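Local coordinates for protein tryptophanyl-tRNA synthetase (Thermus thermophilus, PDB 2EL7) that probably catalyses the ATP-dependent attachment of tryptophan to its cognate tRNA, working as a homodimeric class I aminoacyl-tRNA synthetase, at residues V187-D191 against G201-G205. Residues are numbered along the deposited sequence; the frame is centred on the assembly and turned at random.
Sequences VPGID and GNTIG
Ile190 and Asn202 join the two arms that flank the KMSKS motif of this class I synthetase, a signature predicted to bind ATP, within the loop between strand 177-179 and helix 210-218. Ile190 N donates to Asn202 O over 3.2 Å with an N-H...O angle of 156°, reaching the oxygen from above the carbonyl plane. The tight part lies beside this bond. With CG between its backbone N and carbonyl carbon (chi1 63°), Asn202 lays its amide against Gly189, and ND2 comes to 3.3 Å from Gly189 CA, where a CB on Gly189 would run into ND2. The amide is gripped at both ends within the motif: OD1 accepts from Ser197 N and ND2 donates to Lys195 O. On the looser, solvent-facing side, the O of exposed Gly201 lies 4.4 Å from Ile190 CD1. Cutting Ile190 back to an alanine is likely to open a gap over Asn202 CA and leave Ile204 CG1 without an apolar partner. Ile190 splits its two branches: CG1 rests on Asn202 CA at 3.8 Å, while CG2 turns to Ile204, which also packs on Ile213 and Ile217 of helix 210-218 and on Tyr243 of helix 239-247, and meets its CG1 at 3.8 Å.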
ATOM      1  N   VAL A 187      23.117   0.760 -27.460  1.00 51.25           N
ATOM      2  CA  VAL A 187      22.952  -0.244 -28.506  1.00 42.89           C
ATOM      3  C   VAL A 187      21.786  -0.085 -29.482  1.00 42.97           C
ATOM      4  O   VAL A 187      20.620  -0.100 -29.092  1.00 39.83           O
ATOM      5  CB  VAL A 187      22.869  -1.643 -27.873  1.00 40.03           C
ATOM      6  CG1 VAL A 187      22.913  -2.704 -28.951  1.00 40.02           C
ATOM      7  CG2 VAL A 187      24.015  -1.819 -26.866  1.00 35.31           C
ATOM      8  N   PRO A 188      22.097   0.063 -30.779  1.00 36.98           N
ATOM      9  CA  PRO A 188      21.112   0.225 -31.856  1.00 32.86           C
ATOM     10  C   PRO A 188      20.347  -1.052 -32.230  1.00 41.47           C
ATOM     11  O   PRO A 188      20.900  -2.150 -32.197  1.00 37.90           O
ATOM     12  CB  PRO A 188      21.958   0.750 -33.011  1.00 43.93           C
ATOM     13  CG  PRO A 188      23.300   0.153 -32.745  1.00 44.84           C
ATOM     14  CD  PRO A 188      23.454   0.351 -31.264  1.00 28.20           C
ATOM     15  N   GLY A 189      19.076  -0.889 -32.596  1.00 35.95           N
ATOM     16  CA  GLY A 189      18.243  -2.020 -32.961  1.00 44.74           C
ATOM     17  C   GLY A 189      18.571  -2.628 -34.311  1.00 45.58           C
ATOM     18  O   GLY A 189      19.266  -2.015 -35.111  1.00 48.28           O
ATOM     19  N   ILE A 190      18.060  -3.827 -34.576  1.00 43.95           N
ATOM     20  CA  ILE A 190      18.346  -4.516 -35.837  1.00 48.51           C
ATOM     21  C   ILE A 190      17.852  -3.816 -37.112  1.00 53.01           C
ATOM     22  O   ILE A 190      18.378  -4.049 -38.199  1.00 58.99           O
ATOM     23  CB  ILE A 190      17.802  -5.965 -35.815  1.00 40.10           C
ATOM     24  CG1 ILE A 190      16.273  -5.963 -35.802  1.00 40.04           C
ATOM     25  CG2 ILE A 190      18.345  -6.698 -34.595  1.00 27.57           C
ATOM     26  CD1 ILE A 190      15.671  -7.370 -35.719  1.00 38.16           C
ATOM     27  N   ASP A 191      16.840  -2.965 -36.982  1.00 61.57           N
ATOM     28  CA  ASP A 191      16.316  -2.220 -38.121  1.00 57.38           C
ATOM     29  C   ASP A 191      17.214  -1.008 -38.291  1.00 58.47           C
ATOM     30  O   ASP A 191      17.042  -0.202 -39.204  1.00 51.30           O
ATOM     31  CB  ASP A 191      14.886  -1.768 -37.849  1.00 63.97           C
ATOM     32  CG  ASP A 191      13.877  -2.884 -38.023  1.00 74.63           C
ATOM     33  OD1 ASP A 191      12.700  -2.660 -37.658  1.00 81.70           O
ATOM     34  OD2 ASP A 191      14.249  -3.974 -38.529  1.00 68.25           O
ATOM     35  N   GLY A 201      10.725  -4.573 -30.529  1.00 63.73           N
ATOM     36  CA  GLY A 201      10.992  -5.854 -31.167  1.00 61.89           C
ATOM     37  C   GLY A 201      12.230  -5.884 -32.063  1.00 52.97           C
ATOM     38  O   GLY A 201      12.387  -6.803 -32.862  1.00 50.22           O
ATOM     39  N   ASN A 202      13.103  -4.888 -31.925  1.00 43.64           N
ATOM     40  CA  ASN A 202      14.332  -4.775 -32.717  1.00 49.01           C
ATOM     41  C   ASN A 202      15.548  -5.318 -31.924  1.00 50.73           C
ATOM     42  O   ASN A 202      16.593  -4.664 -31.830  1.00 36.11           O
ATOM     43  CB  ASN A 202      14.553  -3.298 -33.043  1.00 47.07           C
ATOM     44  CG  ASN A 202      14.775  -2.454 -31.787  1.00 53.75           C
ATOM     45  OD1 ASN A 202      14.521  -2.909 -30.674  1.00 59.67           O
ATOM     46  ND2 ASN A 202      15.248  -1.223 -31.965  1.00 55.71           N
ATOM     47  N   THR A 203      15.428  -6.530 -31.389  1.00 46.03           N
ATOM     48  CA  THR A 203      16.491  -7.062 -30.553  1.00 40.55           C
ATOM     49  C   THR A 203      17.168  -8.349 -30.954  1.00 35.73           C
ATOM     50  O   THR A 203      16.741  -9.053 -31.858  1.00 39.20           O
ATOM     51  CB  THR A 203      15.971  -7.304 -29.118  1.00 46.06           C
ATOM     52  OG1 THR A 203      15.090  -8.435 -29.127  1.00 31.60           O
ATOM     53  CG2 THR A 203      15.224  -6.078 -28.588  1.00 32.28           C
ATOM     54  N   ILE A 204      18.243  -8.629 -30.232  1.00 32.38           N
ATOM     55  CA  ILE A 204      19.021  -9.840 -30.371  1.00 31.25           C
ATOM     56  C   ILE A 204      19.096 -10.332 -28.926  1.00 36.22           C
ATOM     57  O   ILE A 204      19.798  -9.742 -28.096  1.00 39.19           O
ATOM     58  CB  ILE A 204      20.438  -9.558 -30.901  1.00 31.36           C
ATOM     59  CG1 ILE A 204      20.358  -9.060 -32.347  1.00 28.66           C
ATOM     60  CG2 ILE A 204      21.270 -10.843 -30.868  1.00 33.09           C
ATOM     61  CD1 ILE A 204      21.712  -8.834 -33.020  1.00 18.86           C
ATOM     62  N   GLY A 205      18.345 -11.388 -28.623  1.00 32.12           N
ATOM     63  CA  GLY A 205      18.317 -11.918 -27.271  1.00 24.38           C
ATOM     64  C   GLY A 205      19.534 -12.752 -26.921  1.00 36.65           C
ATOM     65  O   GLY A 205      20.140 -13.379 -27.794  1.00 40.17           O
TER